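Local coordinates for multidrug resistance protein (Vibrio cholerae, PDB 1YC9), which probably forms, as a trimer, the outer membrane channel through which a multidrug efflux system expels toxic compounds such as puromycin and acriflavine, at residues A132-V137 / D261-R266; E176-R181 / S193-V198; G254-R259 / G347-A352; A357-S362 / D426-H431; Q378-A383 / E405-N410. The protein carries 1 engineered substitution. One frame throughout, in Å; residues are numbered along the deposited sequence. Where two conformers were deposited one is given.

Contact 1: residues A132-V137 / D261-R266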
# COMPACT_ATOMS: atom_id res chain seq x y z
N ALA A 132 -5.72 -3.97 -19.25
CA ALA A 132 -4.41 -4.59 -19.02
C ALA A 132 -3.33 -4.14 -20.03
O ALA A 132 -2.13 -3.96 -19.69
CB ALA A 132 -4.52 -6.04 -18.97
N GLU A 133 -3.77 -3.95 -21.25
CA GLU A 133 -2.86 -3.45 -22.30
C GLU A 133 -2.38 -2.04 -21.95
O GLU A 133 -1.18 -1.74 -22.01
CB GLU A 133 -3.54 -3.51 -23.66
CG GLU A 133 -3.70 -4.90 -24.19
CD GLU A 133 -4.54 -5.00 -25.46
OE1 GLU A 133 -5.13 -3.98 -25.85
OE2 GLU A 133 -4.61 -6.12 -26.03
N ALA A 134 -3.31 -1.18 -21.52
CA ALA A 134 -3.00 0.16 -21.08
C ALA A 134 -2.10 0.13 -19.86
O ALA A 134 -1.16 0.93 -19.75
CB ALA A 134 -4.29 0.94 -20.78
N GLU A 135 -2.35 -0.79 -18.94
CA GLU A 135 -1.52 -0.86 -17.76
C GLU A 135 -0.09 -1.30 -18.09
O GLU A 135 0.84 -0.86 -17.44
CB GLU A 135 -2.14 -1.74 -16.69
CG GLU A 135 -3.36 -1.05 -16.11
CD GLU A 135 -4.03 -1.84 -15.02
OE1 GLU A 135 -3.88 -3.07 -15.00
OE2 GLU A 135 -4.73 -1.22 -14.17
N SER A 136 0.09 -2.11 -19.12
CA SER A 136 1.44 -2.49 -19.56
C SER A 136 2.22 -1.27 -20.07
O SER A 136 3.42 -1.16 -19.83
CB SER A 136 1.44 -3.62 -20.60
OG SER A 136 0.91 -3.18 -21.81
N VAL A 137 1.53 -0.36 -20.76
CA VAL A 137 2.14 0.92 -21.15
C VAL A 137 2.49 1.75 -19.90
O VAL A 137 3.59 2.33 -19.81
CB VAL A 137 1.21 1.71 -22.11
CG1 VAL A 137 1.78 3.10 -22.47
CG2 VAL A 137 0.97 0.86 -23.36
N ASP A 261 -3.42 5.30 -17.52
CA ASP A 261 -4.26 5.09 -16.30
C ASP A 261 -5.71 5.50 -16.52
O ASP A 261 -6.65 4.81 -16.07
CB ASP A 261 -3.67 5.77 -15.05
CG ASP A 261 -3.50 7.30 -15.18
OD1 ASP A 261 -3.40 8.01 -14.14
OD2 ASP A 261 -3.45 7.94 -16.27
N ILE A 262 -5.93 6.61 -17.22
CA ILE A 262 -7.28 7.03 -17.57
C ILE A 262 -7.90 6.02 -18.54
O ILE A 262 -9.05 5.63 -18.39
CB ILE A 262 -7.31 8.45 -18.20
CG1 ILE A 262 -6.89 9.47 -17.15
CG2 ILE A 262 -8.66 8.78 -18.77
CD1 ILE A 262 -6.66 10.88 -17.68
N THR A 263 -7.14 5.59 -19.55
CA THR A 263 -7.65 4.61 -20.48
C THR A 263 -8.06 3.33 -19.75
O THR A 263 -9.11 2.78 -20.00
CB THR A 263 -6.60 4.33 -21.50
OG1 THR A 263 -6.35 5.55 -22.21
CG2 THR A 263 -7.07 3.30 -22.50
N ALA A 264 -7.19 2.85 -18.87
CA ALA A 264 -7.46 1.60 -18.15
C ALA A 264 -8.71 1.74 -17.33
O ALA A 264 -9.56 0.86 -17.36
CB ALA A 264 -6.29 1.23 -17.33
N ALA A 265 -8.84 2.86 -16.63
CA ALA A 265 -10.03 3.06 -15.79
C ALA A 265 -11.28 3.19 -16.63
O ALA A 265 -12.34 2.71 -16.22
CB ALA A 265 -9.86 4.27 -14.87
N ARG A 266 -11.17 3.82 -17.79
CA ARG A 266 -12.26 3.84 -18.76
C ARG A 266 -12.77 2.44 -19.06
O ARG A 266 -13.95 2.14 -18.91
CB ARG A 266 -11.83 4.54 -20.05
CG ARG A 266 -12.91 4.59 -21.12
CD ARG A 266 -13.01 5.92 -21.83

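Contact 2: residues E176-R181 / S193-V198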
# COMPACT_ATOMS: atom_id res chain seq x y z
N GLU A 176 44.91 28.10 5.82
CA GLU A 176 46.34 28.22 5.68
C GLU A 176 46.83 29.66 5.57
O GLU A 176 47.95 29.96 6.01
CB GLU A 176 46.85 27.31 4.56
CG GLU A 176 46.91 27.86 3.18
CD GLU A 176 47.41 26.79 2.22
OE1 GLU A 176 48.58 26.89 1.77
OE2 GLU A 176 46.63 25.83 1.95
N LEU A 177 45.99 30.55 5.06
CA LEU A 177 46.24 31.98 5.17
C LEU A 177 46.17 32.43 6.62
O LEU A 177 47.05 33.17 7.09
CB LEU A 177 45.25 32.80 4.34
CG LEU A 177 45.46 34.32 4.45
CD1 LEU A 177 46.78 34.75 3.88
CD2 LEU A 177 44.32 35.06 3.78
N LEU A 178 45.12 32.03 7.34
CA LEU A 178 44.91 32.48 8.71
C LEU A 178 45.99 31.93 9.63
O LEU A 178 46.34 32.57 10.59
CB LEU A 178 43.54 32.08 9.26
CG LEU A 178 42.42 33.11 9.15
CD1 LEU A 178 42.22 33.56 7.69
CD2 LEU A 178 41.12 32.56 9.73
N GLU A 179 46.51 30.76 9.30
CA GLU A 179 47.56 30.14 10.08
C GLU A 179 48.89 30.88 9.89
O GLU A 179 49.64 31.06 10.86
CB GLU A 179 47.72 28.68 9.71
CG GLU A 179 46.75 27.78 10.45
CD GLU A 179 47.10 26.31 10.30
OE1 GLU A 179 47.31 25.87 9.15
OE2 GLU A 179 47.20 25.60 11.34
N LYS A 180 49.20 31.25 8.63
CA LYS A 180 50.40 32.02 8.33
C LYS A 180 50.31 33.38 9.04
O LYS A 180 51.27 33.83 9.69
CB LYS A 180 50.57 32.17 6.80
N ARG A 181 49.12 33.99 9.02
CA ARG A 181 48.91 35.24 9.71
C ARG A 181 49.04 35.14 11.22
O ARG A 181 49.70 35.97 11.84
CB ARG A 181 47.56 35.84 9.40
CG ARG A 181 47.52 36.43 7.98
CD ARG A 181 46.18 37.01 7.61
NE ARG A 181 45.71 38.07 8.52
CZ ARG A 181 45.51 39.35 8.19
NH1 ARG A 181 45.77 39.80 6.97
NH2 ARG A 181 45.06 40.19 9.10
N SER A 193 40.88 28.58 14.67
CA SER A 193 40.16 27.40 15.13
C SER A 193 38.78 27.34 14.44
O SER A 193 38.33 26.29 14.03
CB SER A 193 40.00 27.40 16.64
OG SER A 193 41.27 27.30 17.28
N GLN A 194 38.17 28.50 14.28
CA GLN A 194 36.87 28.61 13.64
C GLN A 194 36.97 28.18 12.20
O GLN A 194 36.11 27.40 11.73
CB GLN A 194 36.34 30.03 13.75
CG GLN A 194 34.84 30.15 13.45
CD GLN A 194 33.99 29.51 14.49
OE1 GLN A 194 33.74 30.09 15.51
NE2 GLN A 194 33.55 28.27 14.24
N ALA A 195 38.03 28.60 11.53
CA ALA A 195 38.24 28.30 10.14
C ALA A 195 38.48 26.83 9.92
O ALA A 195 38.05 26.25 8.91
CB ALA A 195 39.37 29.12 9.57
N LYS A 196 39.20 26.22 10.86
CA LYS A 196 39.43 24.79 10.81
C LYS A 196 38.11 24.02 11.06
O LYS A 196 37.88 23.01 10.43
CB LYS A 196 40.51 24.39 11.80
CG LYS A 196 41.86 24.90 11.38
CD LYS A 196 42.91 24.62 12.50
CE LYS A 196 44.31 24.84 11.97
NZ LYS A 196 44.74 23.70 11.13
N ALA A 197 37.25 24.56 11.92
CA ALA A 197 35.97 23.95 12.23
C ALA A 197 35.08 24.02 10.96
O ALA A 197 34.50 22.98 10.53
CB ALA A 197 35.32 24.64 13.36
N VAL A 198 35.08 25.18 10.32
CA VAL A 198 34.37 25.37 9.05
C VAL A 198 34.85 24.36 8.01
O VAL A 198 34.02 23.67 7.38
CB VAL A 198 34.49 26.84 8.53
CG1 VAL A 198 33.97 26.97 7.06
CG2 VAL A 198 33.71 27.77 9.40

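Contact 3: residues G254-R259 / G347-A352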
# COMPACT_ATOMS: atom_id res chain seq x y z
N GLY A 254 -7.77 18.42 -22.85
CA GLY A 254 -7.44 17.79 -24.13
C GLY A 254 -6.10 17.09 -24.07
O GLY A 254 -5.80 16.19 -24.87
N LEU A 255 -5.32 17.43 -23.06
CA LEU A 255 -3.98 16.89 -22.95
C LEU A 255 -3.85 15.55 -22.21
O LEU A 255 -2.77 15.19 -21.78
CB LEU A 255 -2.98 17.93 -22.45
CG LEU A 255 -3.14 18.63 -21.11
CD1 LEU A 255 -2.28 19.87 -21.08
CD2 LEU A 255 -4.57 18.96 -20.77
N LEU A 256 -4.95 14.82 -22.10
CA LEU A 256 -4.99 13.60 -21.28
C LEU A 256 -5.04 12.26 -22.02
O LEU A 256 -5.16 11.21 -21.37
CB LEU A 256 -6.20 13.64 -20.34
CG LEU A 256 -6.30 14.88 -19.46
CD1 LEU A 256 -7.71 14.99 -18.87
CD2 LEU A 256 -5.23 14.88 -18.38
N GLY A 257 -4.92 12.28 -23.35
CA GLY A 257 -5.13 11.08 -24.14
C GLY A 257 -3.99 10.09 -24.19
O GLY A 257 -4.14 8.97 -24.65
N HIS A 258 -2.82 10.49 -23.75
CA HIS A 258 -1.75 9.50 -23.62
C HIS A 258 -1.71 8.95 -22.17
O HIS A 258 -0.77 8.23 -21.82
CB HIS A 258 -0.39 10.08 -24.07
N ARG A 259 -2.71 9.25 -21.34
CA ARG A 259 -2.68 8.72 -19.97
C ARG A 259 -3.26 7.31 -20.01
O ARG A 259 -4.50 7.13 -20.13
CB ARG A 259 -3.49 9.56 -18.99
CG ARG A 259 -2.98 10.97 -18.80
CD ARG A 259 -1.98 11.12 -17.74
NE ARG A 259 -2.31 10.53 -16.43
CZ ARG A 259 -1.85 11.00 -15.27
NH1 ARG A 259 -1.18 12.15 -15.25
NH2 ARG A 259 -2.15 10.41 -14.14
N GLY A 347 -11.91 9.90 -10.43
CA GLY A 347 -10.81 10.19 -9.57
C GLY A 347 -9.53 10.27 -10.36
O GLY A 347 -8.62 11.05 -10.03
N THR A 348 -9.40 9.37 -11.34
CA THR A 348 -8.18 9.29 -12.14
C THR A 348 -8.07 10.53 -12.99
O THR A 348 -6.97 11.07 -13.07
CB THR A 348 -8.20 8.04 -13.00
OG1 THR A 348 -8.20 6.87 -12.15
CG2 THR A 348 -6.91 7.88 -13.78
N LEU A 349 -9.19 11.01 -13.56
CA LEU A 349 -9.22 12.25 -14.30
C LEU A 349 -8.80 13.42 -13.41
O LEU A 349 -7.98 14.26 -13.77
CB LEU A 349 -10.64 12.49 -14.79
CG LEU A 349 -10.84 13.63 -15.74
CD1 LEU A 349 -9.71 13.67 -16.76
CD2 LEU A 349 -12.17 13.44 -16.43
N VAL A 350 -9.37 13.47 -12.21
CA VAL A 350 -9.06 14.56 -11.28
C VAL A 350 -7.58 14.55 -10.92
O VAL A 350 -6.91 15.59 -10.97
CB VAL A 350 -9.98 14.47 -10.00
CG1 VAL A 350 -9.42 15.39 -8.92
CG2 VAL A 350 -11.44 14.79 -10.36
N GLN A 351 -7.06 13.39 -10.58
CA GLN A 351 -5.68 13.26 -10.23
C GLN A 351 -4.74 13.60 -11.39
O GLN A 351 -3.68 14.19 -11.15
CB GLN A 351 -5.36 11.86 -9.75
CG GLN A 351 -3.96 11.73 -9.10
CD GLN A 351 -3.47 12.91 -8.14
OE1 GLN A 351 -4.28 13.69 -7.44
NE2 GLN A 351 -2.12 13.04 -8.10
N ALA A 352 -5.13 13.26 -12.62
CA ALA A 352 -4.28 13.56 -13.78
C ALA A 352 -4.25 15.06 -14.03
O ALA A 352 -3.20 15.62 -14.30
CB ALA A 352 -4.80 12.85 -14.99

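Contact 4: residues A357-S362 / D426-H431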
# COMPACT_ATOMS: atom_id res chain seq x y z
N ALA A 357 -1.61 20.24 -13.61
CA ALA A 357 -1.68 21.55 -13.03
C ALA A 357 -0.44 21.88 -12.21
O ALA A 357 0.02 23.02 -12.26
CB ALA A 357 -2.93 21.75 -12.19
N ASP A 358 0.09 20.89 -11.48
CA ASP A 358 1.26 21.10 -10.62
C ASP A 358 2.51 21.30 -11.47
O ASP A 358 3.31 22.18 -11.18
CB ASP A 358 1.49 19.94 -9.68
CG ASP A 358 0.63 20.03 -8.42
OD1 ASP A 358 -0.29 20.85 -8.33
OD2 ASP A 358 0.80 19.25 -7.45
N VAL A 359 2.65 20.51 -12.52
CA VAL A 359 3.80 20.66 -13.41
C VAL A 359 3.82 22.07 -14.02
O VAL A 359 4.85 22.73 -14.04
CB VAL A 359 3.85 19.63 -14.54
CG1 VAL A 359 5.00 20.00 -15.52
CG2 VAL A 359 4.00 18.21 -14.00
N VAL A 360 2.67 22.53 -14.44
CA VAL A 360 2.50 23.87 -15.00
C VAL A 360 2.83 24.93 -13.95
O VAL A 360 3.62 25.85 -14.18
CB VAL A 360 1.06 24.13 -15.52
CG1 VAL A 360 0.86 25.60 -15.89
CG2 VAL A 360 0.72 23.23 -16.72
N THR A 361 2.26 24.78 -12.77
CA THR A 361 2.54 25.70 -11.69
C THR A 361 4.02 25.81 -11.43
O THR A 361 4.57 26.91 -11.35
CB THR A 361 1.80 25.24 -10.42
OG1 THR A 361 0.40 25.51 -10.58
CG2 THR A 361 2.22 26.03 -9.24
N SER A 362 4.69 24.68 -11.31
CA SER A 362 6.05 24.69 -10.90
C SER A 362 6.98 25.13 -12.05
O SER A 362 7.99 25.80 -11.81
CB SER A 362 6.46 23.33 -10.36
OG SER A 362 5.71 23.01 -9.17
N ASP A 426 10.85 18.62 -16.13
CA ASP A 426 10.67 18.13 -17.49
C ASP A 426 10.21 16.69 -17.39
O ASP A 426 9.32 16.25 -18.11
CB ASP A 426 11.95 18.27 -18.32
CG ASP A 426 11.65 18.22 -19.81
OD1 ASP A 426 10.85 19.07 -20.26
OD2 ASP A 426 12.13 17.36 -20.56
N LEU A 427 10.85 15.91 -16.52
CA LEU A 427 10.42 14.55 -16.31
C LEU A 427 9.02 14.46 -15.74
O LEU A 427 8.27 13.57 -16.10
CB LEU A 427 11.42 13.79 -15.42
CG LEU A 427 12.86 13.67 -15.91
CD1 LEU A 427 13.75 13.07 -14.75
CD2 LEU A 427 12.93 12.75 -17.13
N ALA A 428 8.64 15.36 -14.84
CA ALA A 428 7.30 15.40 -14.26
C ALA A 428 6.24 15.67 -15.35
O ALA A 428 5.12 15.17 -15.31
CB ALA A 428 7.22 16.47 -13.26
N LEU A 429 6.62 16.46 -16.34
CA LEU A 429 5.71 16.74 -17.44
C LEU A 429 5.50 15.47 -18.25
O LEU A 429 4.38 15.18 -18.68
CB LEU A 429 6.28 17.86 -18.34
CG LEU A 429 5.47 18.20 -19.62
CD1 LEU A 429 4.13 18.75 -19.23
CD2 LEU A 429 6.26 19.23 -20.45
N ILE A 430 6.59 14.76 -18.55
CA ILE A 430 6.50 13.58 -19.34
C ILE A 430 5.61 12.58 -18.62
O ILE A 430 4.72 12.00 -19.20
CB ILE A 430 7.88 13.01 -19.61
CG1 ILE A 430 8.58 13.89 -20.65
CG2 ILE A 430 7.81 11.62 -20.08
CD1 ILE A 430 9.99 13.54 -20.94
N HIS A 431 5.83 12.44 -17.32
CA HIS A 431 4.99 11.55 -16.51
C HIS A 431 3.51 11.98 -16.51
O HIS A 431 2.60 11.15 -16.67
CB HIS A 431 5.57 11.43 -15.12
CG HIS A 431 4.92 10.37 -14.32
ND1 HIS A 431 3.72 10.57 -13.68
CD2 HIS A 431 5.26 9.07 -14.11
CE1 HIS A 431 3.36 9.45 -13.08
NE2 HIS A 431 4.28 8.53 -13.33

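Contact 5: residues Q378-A383 / E405-N410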
# COMPACT_ATOMS: atom_id res chain seq x y z
N GLN A 378 25.57 35.61 -7.03
CA GLN A 378 26.49 36.62 -7.54
C GLN A 378 26.79 37.72 -6.56
O GLN A 378 27.90 38.17 -6.48
CB GLN A 378 25.92 37.22 -8.81
CG GLN A 378 25.84 36.30 -9.87
CD GLN A 378 25.77 37.01 -11.19
OE1 GLN A 378 24.69 37.43 -11.59
NE2 GLN A 378 26.94 37.17 -11.86
N GLN A 379 25.80 38.20 -5.82
CA GLN A 379 26.06 39.22 -4.81
C GLN A 379 26.82 38.68 -3.63
O GLN A 379 27.68 39.36 -3.08
CB GLN A 379 24.78 39.87 -4.33
CG GLN A 379 24.00 40.50 -5.41
CD GLN A 379 24.53 41.82 -5.86
OE1 GLN A 379 25.54 42.31 -5.34
NE2 GLN A 379 23.80 42.44 -6.77
N ALA A 380 26.57 37.43 -3.26
CA ALA A 380 27.34 36.84 -2.20
C ALA A 380 28.80 36.62 -2.64
O ALA A 380 29.73 36.72 -1.83
CB ALA A 380 26.66 35.48 -1.77
N GLU A 381 28.99 36.33 -3.92
CA GLU A 381 30.32 36.08 -4.44
C GLU A 381 31.10 37.40 -4.41
O GLU A 381 32.23 37.41 -3.96
CB GLU A 381 30.24 35.58 -5.85
CG GLU A 381 31.59 35.21 -6.40
CD GLU A 381 31.50 34.65 -7.79
OE1 GLU A 381 30.35 34.33 -8.22
OE2 GLU A 381 32.57 34.54 -8.42
N GLN A 382 30.46 38.48 -4.82
CA GLN A 382 31.06 39.82 -4.65
C GLN A 382 31.37 40.14 -3.20
O GLN A 382 32.46 40.62 -2.87
CB GLN A 382 30.15 40.90 -5.23
CG GLN A 382 30.86 42.27 -5.30
N ALA A 383 30.43 39.86 -2.31
CA ALA A 383 30.65 40.09 -0.90
C ALA A 383 31.89 39.38 -0.39
O ALA A 383 32.66 39.99 0.34
CB ALA A 383 29.43 39.74 -0.07
N GLU A 405 31.40 33.53 3.01
CA GLU A 405 31.68 32.20 2.53
C GLU A 405 30.43 31.31 2.70
O GLU A 405 30.05 30.56 1.81
CB GLU A 405 32.81 31.55 3.37
CG GLU A 405 34.20 31.88 2.89
CD GLU A 405 35.27 31.12 3.63
OE1 GLU A 405 34.97 30.65 4.75
OE2 GLU A 405 36.38 30.97 3.09
N GLU A 406 29.82 31.43 3.86
CA GLU A 406 28.67 30.59 4.24
C GLU A 406 27.44 30.95 3.37
O GLU A 406 26.76 30.05 2.81
CB GLU A 406 28.36 30.87 5.70
CG GLU A 406 27.11 30.19 6.20
CD GLU A 406 27.42 28.98 6.99
OE1 GLU A 406 28.45 28.32 6.71
OE2 GLU A 406 26.61 28.73 7.89
N SER A 407 27.19 32.25 3.24
CA SER A 407 26.11 32.77 2.43
C SER A 407 26.29 32.33 0.99
O SER A 407 25.32 31.87 0.37
CB SER A 407 26.04 34.31 2.55
OG SER A 407 25.25 34.86 1.51
N LEU A 408 27.52 32.42 0.46
CA LEU A 408 27.83 31.98 -0.91
C LEU A 408 27.54 30.51 -1.14
O LEU A 408 26.85 30.14 -2.05
CB LEU A 408 29.26 32.27 -1.33
CG LEU A 408 29.66 31.76 -2.72
CD1 LEU A 408 28.79 32.42 -3.79
CD2 LEU A 408 31.13 32.01 -2.98
N LEU A 409 28.09 29.66 -0.28
CA LEU A 409 27.88 28.24 -0.39
C LEU A 409 26.39 27.88 -0.28
O LEU A 409 25.97 27.02 -0.99
CB LEU A 409 28.68 27.48 0.68
CG LEU A 409 28.55 25.94 0.66
CD1 LEU A 409 28.87 25.38 -0.71
CD2 LEU A 409 29.51 25.23 1.74
N ASN A 410 25.66 28.46 0.65
CA ASN A 410 24.25 28.14 0.82
C ASN A 410 23.48 28.47 -0.46
O ASN A 410 22.70 27.67 -0.95
CB ASN A 410 23.64 28.90 2.01
CG ASN A 410 24.08 28.33 3.32
OD1 ASN A 410 24.53 27.18 3.36
ND2 ASN A 410 23.97 29.12 4.38

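Contact 1: residues A132-V137 / D261-R266
With chi1 of Glu135 at -71°, its CG stands beside the backbone N, and this lays the CG methylene against the methyl of Ala264, CG to CB 3.9 Å. Thr263, with chi1 -63°, has CG2 anti to the backbone N, and that methyl meets Ala134 CB at 4.0 Å. Ala134 is therefore touched by two successive residues of 261-266: Thr263 CG2, and Ala264, whose CB lies 4.0 Å from Ala134 CB. The two alanine methyls point at each other across two helices that run nearly antiparallel, at 165°, with short-segment axes 8.1 Å apart. Because the residues at the crossing are so small, the backbones come close, Ala134 CA to Ala264 CA being 5.5 Å. The polar ends are engaged beyond the segments: Glu135 OE2 forms a salt bridge with Arg268, and Thr263 OG1 is hydrogen-bonded to the carbonyl of Arg259 at the start of its helix. The contact joins helix 117-183 to helix 260-281, two members of the helical barrel of an outer membrane factor. Methyl against methyl permits the close approach but has little directionality; the specific polar link between the two helices here is the Glu135-Arg268 salt bridge at its side.

Contact 2: residues E176-R181 / S193-V198
Leu178 is the first residue of 176-181 to touch the other helix: its CD2 methyl abuts the CB of Ala195 at 3.9 Å, the length of the leucine bridging most of the 8.0 Å between the CA atoms of Leu178 and Ala195. Tyr398 of helix 398-433 packs on both Leu178 and Ala195, so a third helix joins the apolar pair, and Tyr391 of helix 326-391 lies against Leu178 as well. Next in sequence, Glu179 sends an extended chain, chi2 -168°, across to Lys196. The two side chains cross at about a right angle. Lys196 bends at its last torsion, chi4 -77°, and its end lies alongside the nearer carboxylate oxygen: Glu179 OE2 is 3.1 Å from Lys196 NZ and equally near Lys196 CE. The pair is thus a salt bridge by proximity and not a directed bond. The second oxygen, Glu179 OE1, stays 3.9 Å from Lys196 NZ. Further on, Arg181 turns its guanidinium to Tyr391 in a cation-pi contact. On the far helix, Gln194 makes a weak hydrogen bond from NE2 to Ser407 OG of the second subunit, and Lys196 packs on Gln379 of that subunit. Helices 117-183 and 189-223 follow each other through the short connection after residue 183 and form a helical hairpin, here near the end of the alpha-helical barrel farthest from the membrane strands, as in the TolC-like outer membrane factors.

Contact 3: residues G254-R259 / G347-A352
A guanidinium group laid flat against an alanine methyl is the striking feature here: Ala352 CB sits over the centre of one face of the Arg259 guanidinium, 3.5 Å above its plane. The methyl is almost equally near the whole group, with CZ at 3.5 Å and NE, NH1 and NH2 each at 3.7 Å from Ala352 CB. Two bends in the arginine chain, chi2 -89° and chi3 -50°, fold it so that a face and not an end of the group meets helix 326-391. Polar partners then fix its rotation: NH2 forms a salt bridge with Asp261, while NH1 pairs with Glu355 and is also hydrogen-bonded to the carbonyl of Ala432. Beside it Leu256 points into the same helix, its CD2 methyl 4.0 Å from Ala352 CB. Leu349 lies next to Leu256 too, but the detailed fit of these two leucines is doubtful. The Leu256 side chain also packs on Ile262, Leu353 and Ile356.

Leu256 and Arg259 are brought to one side by a type I beta turn that runs from one to the other, closed by the bond from Arg259 N to Leu256 O, 3.1 Å. Arg259 itself is the N-cap residue of helix 260-281, so the turn leads straight into that helix. The buried positive charge is met by two carboxylates and a carbonyl, which probably stabilises its charged form; the flat face of the guanidinium, where no N-H points, packs on the alanine methyl while its N-H groups serve the polar partners.

Contact 4: residues A357-S362 / D426-H431
The backbones of 357-362 and 426-431 come close at Val359 and Leu429, whose CA atoms are 5.9 Å apart, both segments being stretches of long helices. Val359 carries the contact with its two methyls, one to each of two successive residues. Its chi1 of 173° sets CG1 anti to the backbone N and leaves CG2 beside it, so that the branches part over the backbone of the other helix. CG2 rests against Ala428, 3.5 Å from the carbonyl O and 3.7 Å from the CB methyl. CG1 faces the root of Leu429, reaching CB at 3.8 Å, and the two side chains cross at about a right angle; Ala432, a turn further on, also packs on Val359. Thr361 OG1 is hydrogen-bonded to the carbonyl of Ala357, which thereby receives both the hydroxyl and the amide N of Thr361, from opposite faces of its plane. Between these segments, then, helices 326-391 and 398-433 are joined by a buried valine and purely van der Waals contacts, while Asp358 and Thr361 bond to Asn218 and Ser362 to Glu211 of the third subunit, and Asp426 to Arg244 and Tyr30 of its own chain.

Contact 5: residues Q378-A383 / E405-N410
Ala380 and Leu408 lie at the heart of this crossing, their CA atoms 5.1 Å apart. The methyl of Ala380 is pressed against the backbone of the other helix: its CB is 3.8 Å from Leu408 CA and 4.2 Å from Leu408 CB. The same methyl also meets the hydroxyl of Ser407, OG to Ala380 CB 3.6 Å, a contact of packing and not a hydrogen bond. Leu408 answers from its own side. Its side chain leaves with CG anti to the backbone N, chi1 177°, which carries CD1 past Ala380 to the next residue, where it lies 3.9 Å from the backbone N of Glu381 and 4.0 Å from its CB. Glu381 stretches away fully extended, so it is the base of its chain, not the carboxylate, that Leu408 meets.

The next shell holds these groups in place. Leu384, one turn on from Ala380, packs on Leu408, and Ala197 of the third subunit presses on Ala380, so this small residue also touches the neighbouring subunit. Segments 378-383 and 405-410 run nearly antiparallel at 155°, their axes 8.5 Å apart, on helices 326-391 and 398-433, the two arms of a hairpin; the first segment falls in a predicted coiled coil. Helix 117-183 of the same chain adjoins 405-410: Leu409 packs on it, and its Thr174 bonds to Glu405. Helix 189-223 of the third subunit packs on Gln379, Ala380, Gln382 and Ala383.

In the fold
The five contacts are spread along the helical part of the chain. Contacts 1, 3 and 4 form a cluster: contacts 1 and 3 have centres 12 Å apart and touch through Ile262, and contacts 3 and 4 are 13 Å apart between centres. Contact 5 lies about 31 Å from contact 4 between centres and is nested inside its loop, both joining helices 326-391 and 398-433. Contact 2, about 62 Å from contact 1 between centres although both use helix 117-183, closes the other hairpin, with its centre about 19 Å from that of contact 5. Between subunits, contact 2 of one copy adjoins contact 5 of the next.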